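Local coordinates for lactaldehyde dehydrogenase (PDB 3PQA), which oxidises lactaldehyde to lactate with NAD as the preferred electron acceptor, a step in coenzyme F420 biosynthesis, and works as a homotetramer, at residues I17-L22 and V314-S319; A81-K86 and K168-C173. All blocks are in the same frame, centred on the assembly; numbering follows the deposited sequence.

Interaction 1: residues I17-L22 and V314-S319; sequences INPYSL and VGPLIS
P19 and Y20 sit on a tight turn that comes up against a loop that is extended at P316 and L317 and turns at I318, the CA atoms lying 5.6 Å apart for P19 and I318 and 5.7 Å for Y20 and P316. No hydrogen bond joins the two backbones; the fit is by apolar packing, with the two prolines at its centre. P19 points toward the 314-319 segment, where its CB lies 3.5 Å from the carbonyl O of L317 and is also near the O of I318. Beyond this, P19 CG approaches the end of the I318 side chain at CD1 (4.3 Å).

The turn gets its shape from an Asx turn at N18, whose OD1 takes the N-H of Y20 (2.8 Å) in its carbonyl plane and that of S21 from well above that plane, so one oxygen pins two successive amides. This turn links strands 14-17 and 24-28 of the N-terminal hairpin, and it packs here on the loop that leads into helix 320-335 of the catalytic domain.

P316 fills the next position along: its CG lies 3.9 Å from Y20 CB and about as close to the backbone N of Y20. With CG of Y20 anti to the backbone N (chi1 -175°), the Y20 and P316 side chains cross at about a right angle, and P316 CD sits at the edge of the tyrosine ring, near its plane; Y20 also touches N306 and P307.

Interaction 2: residues A81-K86 and K168-C173; sequences AIDAGK and KAPLVC
D83 OD2 is gripped from two directions: the backbone N-H of L171 reaches it at 2.8 Å, nearly along its C-O axis and fairly straight (158° at the hydrogen), and a water donates to it at 2.7 Å. That water ties in more of the turn, giving its other hydrogen to A169 O and accepting the N-H of V172 at 2.9 Å, so the carboxylate reaches two successive amides, one directly and one through solvent. P170 N is close to OD2 as well but has no hydrogen to share.

D83 CG lies anti to the backbone N (chi1 -172°), which carries the carboxylate across from helix 73-84 to lie against the A169 backbone, CG being 3.5 Å from A169 CA. The L171 side chain packs beside the same oxygen, CB lying 3.3 Å from D83 OD2. A second, smaller touch is methyl on methyl, A84 CB to A169 CB at 3.9 Å. With alanine in place of D83, the L171 amide would probably lose its acceptor and the water one of its three anchors, leaving the start of helix 171-186 less firmly tied to helix 73-84.

A negative group set at the amino end of helix 171-186 should also interact well with the helix dipole. V16 of the N-terminal hairpin touches D83, P170 and L171. The turn itself connects strand 160-165 to this helix, which leads on to the parallel strand 194-196: a beta-alpha-beta crossover of the Rossmann-like cofactor-binding domain of aldehyde dehydrogenases.

In the fold
Interaction 2 is nested in the chain loop that interaction 1 closes, and their centres are 9 Å apart. They meet directly where the P19 ring lies on the end of helix 73-84: P19 CD is 3.2 Å from D83 O, and P19 CG is 3.5 Å from G85 N. The end of helix 73-84 is thus met both by the turn at 17-22 and by the segment 168-173. F140 touches both I318 and K168. The side chains of these two residues lie about 11 Å and 8 Å, respectively, from that of S222, an NAD-binding residue by similarity. A sulfate, probably from the crystallisation liquor, lies about 4 Å from the K168 side chain and may mark an anion-accepting spot near the cofactor pocket.

Interaction 1: residues I17-L22 and V314-S319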
ATOM      1  N   ILE B  17       2.675 -45.785  -5.891  1.00 16.86           N
ATOM      2  CA  ILE B  17       1.497 -46.535  -6.334  1.00 17.45           C
ATOM      3  C   ILE B  17       0.583 -45.721  -7.249  1.00 16.96           C
ATOM      4  O   ILE B  17       0.387 -44.517  -7.042  1.00 17.31           O
ATOM      5  CB  ILE B  17       0.679 -47.053  -5.107  1.00 18.76           C
ATOM      6  CG1 ILE B  17       1.578 -47.815  -4.119  1.00 19.44           C
ATOM      7  CG2 ILE B  17      -0.496 -47.932  -5.537  1.00 19.48           C
ATOM      8  CD1 ILE B  17       2.228 -49.072  -4.676  1.00 18.90           C
ATOM      9  N   ASN B  18       0.036 -46.374  -8.271  1.00 16.10           N
ATOM     10  CA  ASN B  18      -1.068 -45.798  -9.049  1.00 16.35           C
ATOM     11  C   ASN B  18      -2.353 -46.077  -8.269  1.00 16.85           C
ATOM     12  O   ASN B  18      -2.696 -47.243  -8.074  1.00 16.75           O
ATOM     13  CB  ASN B  18      -1.095 -46.451 -10.440  1.00 17.30           C
ATOM     14  CG  ASN B  18      -2.273 -46.001 -11.310  1.00 16.48           C
ATOM     15  OD1 ASN B  18      -3.363 -45.695 -10.823  1.00 17.37           O
ATOM     16  ND2 ASN B  18      -2.056 -46.012 -12.621  1.00 17.38           N
ATOM     17  N   PRO B  19      -3.063 -45.025  -7.797  1.00 17.53           N
ATOM     18  CA  PRO B  19      -4.190 -45.325  -6.898  1.00 17.95           C
ATOM     19  C   PRO B  19      -5.406 -45.961  -7.578  1.00 18.16           C
ATOM     20  O   PRO B  19      -6.291 -46.467  -6.877  1.00 18.16           O
ATOM     21  CB  PRO B  19      -4.560 -43.959  -6.302  1.00 18.12           C
ATOM     22  CG  PRO B  19      -4.040 -42.965  -7.275  1.00 18.12           C
ATOM     23  CD  PRO B  19      -2.830 -43.571  -7.929  1.00 17.94           C
ATOM     24  N   TYR B  20      -5.448 -45.930  -8.912  1.00 18.83           N
ATOM     25  CA  TYR B  20      -6.556 -46.522  -9.657  1.00 19.95           C
ATOM     26  C   TYR B  20      -6.337 -48.016  -9.900  1.00 20.68           C
ATOM     27  O   TYR B  20      -7.242 -48.819  -9.690  1.00 20.89           O
ATOM     28  CB  TYR B  20      -6.808 -45.801 -10.984  1.00 20.87           C
ATOM     29  CG  TYR B  20      -8.027 -46.336 -11.711  1.00 22.08           C
ATOM     30  CD1 TYR B  20      -9.315 -45.983 -11.299  1.00 21.04           C
ATOM     31  CD2 TYR B  20      -7.898 -47.214 -12.792  1.00 21.03           C
ATOM     32  CE1 TYR B  20     -10.446 -46.474 -11.953  1.00 22.19           C
ATOM     33  CE2 TYR B  20      -9.028 -47.720 -13.451  1.00 22.16           C
ATOM     34  CZ  TYR B  20     -10.297 -47.335 -13.025  1.00 21.15           C
ATOM     35  OH  TYR B  20     -11.435 -47.809 -13.651  1.00 22.22           O
ATOM     36  N   SER B  21      -5.134 -48.375 -10.337  1.00 20.62           N
ATOM     37  CA  SER B  21      -4.808 -49.767 -10.661  1.00 20.46           C
ATOM     38  C   SER B  21      -4.168 -50.496  -9.483  1.00 20.68           C
ATOM     39  O   SER B  21      -4.141 -51.731  -9.446  1.00 21.02           O
ATOM     40  CB  SER B  21      -3.876 -49.821 -11.874  1.00 20.73           C
ATOM     41  OG  SER B  21      -2.590 -49.310 -11.549  1.00 21.55           O
ATOM     42  N   LEU B  22      -3.647 -49.722  -8.532  1.00 21.21           N
ATOM     43  CA  LEU B  22      -2.909 -50.239  -7.368  1.00 22.22           C
ATOM     44  C   LEU B  22      -1.563 -50.873  -7.739  1.00 22.40           C
ATOM     45  O   LEU B  22      -0.888 -51.471  -6.895  1.00 22.32           O
ATOM     46  CB  LEU B  22      -3.789 -51.157  -6.502  1.00 23.44           C
ATOM     47  CG  LEU B  22      -5.104 -50.499  -6.050  1.00 23.29           C
ATOM     48  CD1 LEU B  22      -5.952 -51.484  -5.248  1.00 23.63           C
ATOM     49  CD2 LEU B  22      -4.865 -49.205  -5.259  1.00 23.57           C
ATOM     50  N   VAL B 314     -14.779 -38.234 -11.788  1.00 17.28           N
ATOM     51  CA  VAL B 314     -14.317 -38.601 -10.444  1.00 16.64           C
ATOM     52  C   VAL B 314     -13.409 -39.830 -10.495  1.00 16.21           C
ATOM     53  O   VAL B 314     -13.842 -40.913 -10.911  1.00 16.41           O
ATOM     54  CB  VAL B 314     -15.520 -38.913  -9.493  1.00 16.61           C
ATOM     55  CG1 VAL B 314     -15.033 -39.268  -8.076  1.00 16.48           C
ATOM     56  CG2 VAL B 314     -16.484 -37.750  -9.458  1.00 16.48           C
ATOM     57  N   GLY B 315     -12.156 -39.652 -10.082  1.00 15.41           N
ATOM     58  CA  GLY B 315     -11.212 -40.766  -9.972  1.00 14.89           C
ATOM     59  C   GLY B 315     -11.177 -41.358  -8.571  1.00 14.28           C
ATOM     60  O   GLY B 315     -12.034 -41.047  -7.729  1.00 14.61           O
ATOM     61  N   PRO B 316     -10.181 -42.213  -8.299  1.00 14.85           N
ATOM     62  CA  PRO B 316     -10.105 -42.869  -7.000  1.00 15.46           C
ATOM     63  C   PRO B 316      -9.589 -41.951  -5.881  1.00 15.95           C
ATOM     64  O   PRO B 316      -8.988 -40.898  -6.155  1.00 15.90           O
ATOM     65  CB  PRO B 316      -9.079 -43.967  -7.248  1.00 15.58           C
ATOM     66  CG  PRO B 316      -8.127 -43.331  -8.233  1.00 16.11           C
ATOM     67  CD  PRO B 316      -9.017 -42.532  -9.150  1.00 15.48           C
ATOM     68  N   LEU B 317      -9.825 -42.366  -4.640  1.00 16.33           N
ATOM     69  CA  LEU B 317      -9.132 -41.800  -3.486  1.00 16.69           C
ATOM     70  C   LEU B 317      -7.665 -42.238  -3.506  1.00 16.38           C
ATOM     71  O   LEU B 317      -7.295 -43.173  -4.221  1.00 16.04           O
ATOM     72  CB  LEU B 317      -9.818 -42.214  -2.182  1.00 17.31           C
ATOM     73  CG  LEU B 317     -11.284 -41.779  -2.041  1.00 17.48           C
ATOM     74  CD1 LEU B 317     -11.844 -42.240  -0.708  1.00 17.36           C
ATOM     75  CD2 LEU B 317     -11.410 -40.257  -2.178  1.00 17.33           C
ATOM     76  N   ILE B 318      -6.831 -41.561  -2.720  1.00 16.11           N
ATOM     77  CA  ILE B 318      -5.383 -41.710  -2.854  1.00 16.42           C
ATOM     78  C   ILE B 318      -4.855 -43.074  -2.399  1.00 16.92           C
ATOM     79  O   ILE B 318      -3.746 -43.457  -2.771  1.00 17.04           O
ATOM     80  CB  ILE B 318      -4.628 -40.582  -2.117  1.00 16.30           C
ATOM     81  CG1 ILE B 318      -3.173 -40.496  -2.611  1.00 17.61           C
ATOM     82  CG2 ILE B 318      -4.710 -40.800  -0.602  1.00 17.64           C
ATOM     83  CD1 ILE B 318      -3.012 -40.195  -4.125  1.00 16.20           C
ATOM     84  N   SER B 319      -5.638 -43.791  -1.595  1.00 17.74           N
ATOM     85  CA  SER B 319      -5.234 -45.106  -1.096  1.00 18.64           C
ATOM     86  C   SER B 319      -6.448 -45.943  -0.728  1.00 19.64           C
ATOM     87  O   SER B 319      -7.517 -45.398  -0.409  1.00 19.33           O
ATOM     88  CB  SER B 319      -4.321 -44.969   0.129  1.00 18.37           C
ATOM     89  OG  SER B 319      -5.062 -44.608   1.286  1.00 18.09           O
TER

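Interaction 2: residues A81-K86 and K168-C173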
ATOM      1  N   ALA B  81      -2.436 -37.727 -13.249  1.00 14.24           N
ATOM      2  CA  ALA B  81      -3.499 -38.714 -13.434  1.00 14.25           C
ATOM      3  C   ALA B  81      -3.077 -40.072 -12.891  1.00 14.60           C
ATOM      4  O   ALA B  81      -3.813 -40.702 -12.128  1.00 15.06           O
ATOM      5  CB  ALA B  81      -3.879 -38.820 -14.903  1.00 14.31           C
ATOM      6  N   ILE B  82      -1.881 -40.504 -13.274  1.00 15.36           N
ATOM      7  CA  ILE B  82      -1.378 -41.828 -12.927  1.00 16.59           C
ATOM      8  C   ILE B  82      -0.984 -41.946 -11.449  1.00 16.08           C
ATOM      9  O   ILE B  82      -1.295 -42.946 -10.799  1.00 15.81           O
ATOM     10  CB  ILE B  82      -0.205 -42.226 -13.885  1.00 18.63           C
ATOM     11  CG1 ILE B  82      -0.745 -42.439 -15.305  1.00 19.50           C
ATOM     12  CG2 ILE B  82       0.527 -43.476 -13.401  1.00 19.56           C
ATOM     13  CD1 ILE B  82       0.326 -42.393 -16.402  1.00 19.00           C
ATOM     14  N   ASP B  83      -0.319 -40.917 -10.922  1.00 15.28           N
ATOM     15  CA  ASP B  83       0.280 -40.968  -9.586  1.00 15.13           C
ATOM     16  C   ASP B  83      -0.682 -40.486  -8.499  1.00 14.10           C
ATOM     17  O   ASP B  83      -0.793 -41.108  -7.443  1.00 14.28           O
ATOM     18  CB  ASP B  83       1.588 -40.148  -9.590  1.00 15.88           C
ATOM     19  CG  ASP B  83       2.405 -40.286  -8.312  1.00 16.82           C
ATOM     20  OD1 ASP B  83       2.196 -41.223  -7.523  1.00 15.99           O
ATOM     21  OD2 ASP B  83       3.299 -39.428  -8.104  1.00 16.03           O
ATOM     22  N   ALA B  84      -1.363 -39.372  -8.758  1.00 13.39           N
ATOM     23  CA  ALA B  84      -2.287 -38.785  -7.792  1.00 12.57           C
ATOM     24  C   ALA B  84      -3.734 -39.235  -8.007  1.00 11.95           C
ATOM     25  O   ALA B  84      -4.606 -38.924  -7.199  1.00 11.99           O
ATOM     26  CB  ALA B  84      -2.185 -37.240  -7.819  1.00 12.38           C
ATOM     27  N   GLY B  85      -3.982 -39.963  -9.092  1.00 12.54           N
ATOM     28  CA  GLY B  85      -5.346 -40.388  -9.432  1.00 13.30           C
ATOM     29  C   GLY B  85      -6.252 -39.259  -9.881  1.00 13.82           C
ATOM     30  O   GLY B  85      -7.471 -39.361  -9.788  1.00 14.08           O
ATOM     31  N   LYS B  86      -5.653 -38.178 -10.379  1.00 14.03           N
ATOM     32  CA  LYS B  86      -6.397 -36.964 -10.700  1.00 14.45           C
ATOM     33  C   LYS B  86      -6.924 -37.015 -12.121  1.00 14.05           C
ATOM     34  O   LYS B  86      -6.147 -37.151 -13.057  1.00 14.19           O
ATOM     35  CB  LYS B  86      -5.496 -35.733 -10.513  1.00 15.43           C
ATOM     36  CG  LYS B  86      -6.211 -34.413 -10.823  1.00 16.26           C
ATOM     37  CD  LYS B  86      -5.376 -33.209 -10.375  1.00 15.80           C
ATOM     38  CE  LYS B  86      -5.226 -33.210  -8.868  1.00 16.37           C
ATOM     39  NZ  LYS B  86      -4.946 -31.855  -8.316  1.00 16.03           N
ATOM     40  N   LYS B 168       2.765 -40.080  -1.308  1.00 15.47           N
ATOM     41  CA  LYS B 168       1.558 -40.618  -1.931  1.00 16.93           C
ATOM     42  C   LYS B 168       1.434 -40.213  -3.397  1.00 16.09           C
ATOM     43  O   LYS B 168       0.733 -40.863  -4.162  1.00 16.61           O
ATOM     44  CB  LYS B 168       0.329 -40.177  -1.146  1.00 19.86           C
ATOM     45  CG  LYS B 168       0.178 -40.912   0.163  1.00 20.82           C
ATOM     46  CD  LYS B 168      -0.848 -40.241   1.043  1.00 20.78           C
ATOM     47  CE  LYS B 168      -0.740 -40.753   2.466  1.00 21.14           C
ATOM     48  NZ  LYS B 168      -1.434 -39.781   3.329  1.00 21.32           N
ATOM     49  N   ALA B 169       2.111 -39.129  -3.779  1.00 14.55           N
ATOM     50  CA  ALA B 169       2.150 -38.690  -5.175  1.00 13.26           C
ATOM     51  C   ALA B 169       3.390 -37.847  -5.467  1.00 13.34           C
ATOM     52  O   ALA B 169       3.267 -36.693  -5.847  1.00 13.98           O
ATOM     53  CB  ALA B 169       0.867 -37.918  -5.550  1.00 13.21           C
ATOM     54  N   PRO B 170       4.590 -38.440  -5.315  1.00 13.42           N
ATOM     55  CA  PRO B 170       5.853 -37.696  -5.430  1.00 13.40           C
ATOM     56  C   PRO B 170       6.362 -37.452  -6.858  1.00 13.37           C
ATOM     57  O   PRO B 170       7.239 -36.610  -7.051  1.00 13.37           O
ATOM     58  CB  PRO B 170       6.841 -38.600  -4.679  1.00 13.81           C
ATOM     59  CG  PRO B 170       6.336 -39.988  -4.951  1.00 14.46           C
ATOM     60  CD  PRO B 170       4.821 -39.879  -5.065  1.00 13.81           C
ATOM     61  N   LEU B 171       5.830 -38.165  -7.851  1.00 13.98           N
ATOM     62  CA  LEU B 171       6.492 -38.174  -9.169  1.00 14.78           C
ATOM     63  C   LEU B 171       6.495 -36.826  -9.894  1.00 14.48           C
ATOM     64  O   LEU B 171       7.487 -36.456 -10.546  1.00 14.25           O
ATOM     65  CB  LEU B 171       5.961 -39.297 -10.068  1.00 16.09           C
ATOM     66  CG  LEU B 171       6.093 -40.724  -9.517  1.00 16.80           C
ATOM     67  CD1 LEU B 171       5.618 -41.727 -10.555  1.00 16.24           C
ATOM     68  CD2 LEU B 171       7.529 -41.045  -9.064  1.00 16.21           C
ATOM     69  N   VAL B 172       5.413 -36.070  -9.751  1.00 14.25           N
ATOM     70  CA  VAL B 172       5.384 -34.769 -10.392  1.00 14.55           C
ATOM     71  C   VAL B 172       6.403 -33.835  -9.729  1.00 13.37           C
ATOM     72  O   VAL B 172       6.951 -32.969 -10.399  1.00 13.75           O
ATOM     73  CB  VAL B 172       3.973 -34.144 -10.454  1.00 16.79           C
ATOM     74  CG1 VAL B 172       3.603 -33.456  -9.142  1.00 18.50           C
ATOM     75  CG2 VAL B 172       3.879 -33.182 -11.631  1.00 18.50           C
ATOM     76  N   CYS B 173       6.654 -34.034  -8.429  1.00 12.80           N
ATOM     77  CA  CYS B 173       7.628 -33.227  -7.673  1.00 12.97           C
ATOM     78  C   CYS B 173       9.055 -33.547  -8.069  1.00 13.12           C
ATOM     79  O   CYS B 173       9.914 -32.654  -8.094  1.00 13.57           O
ATOM     80  CB  CYS B 173       7.445 -33.433  -6.173  1.00 13.74           C
ATOM     81  SG  CYS B 173       5.846 -32.803  -5.626  1.00 16.05           S
TER
HETATM   82  O   HOH W   1       2.867 -36.834  -8.669  1.00 16.67           O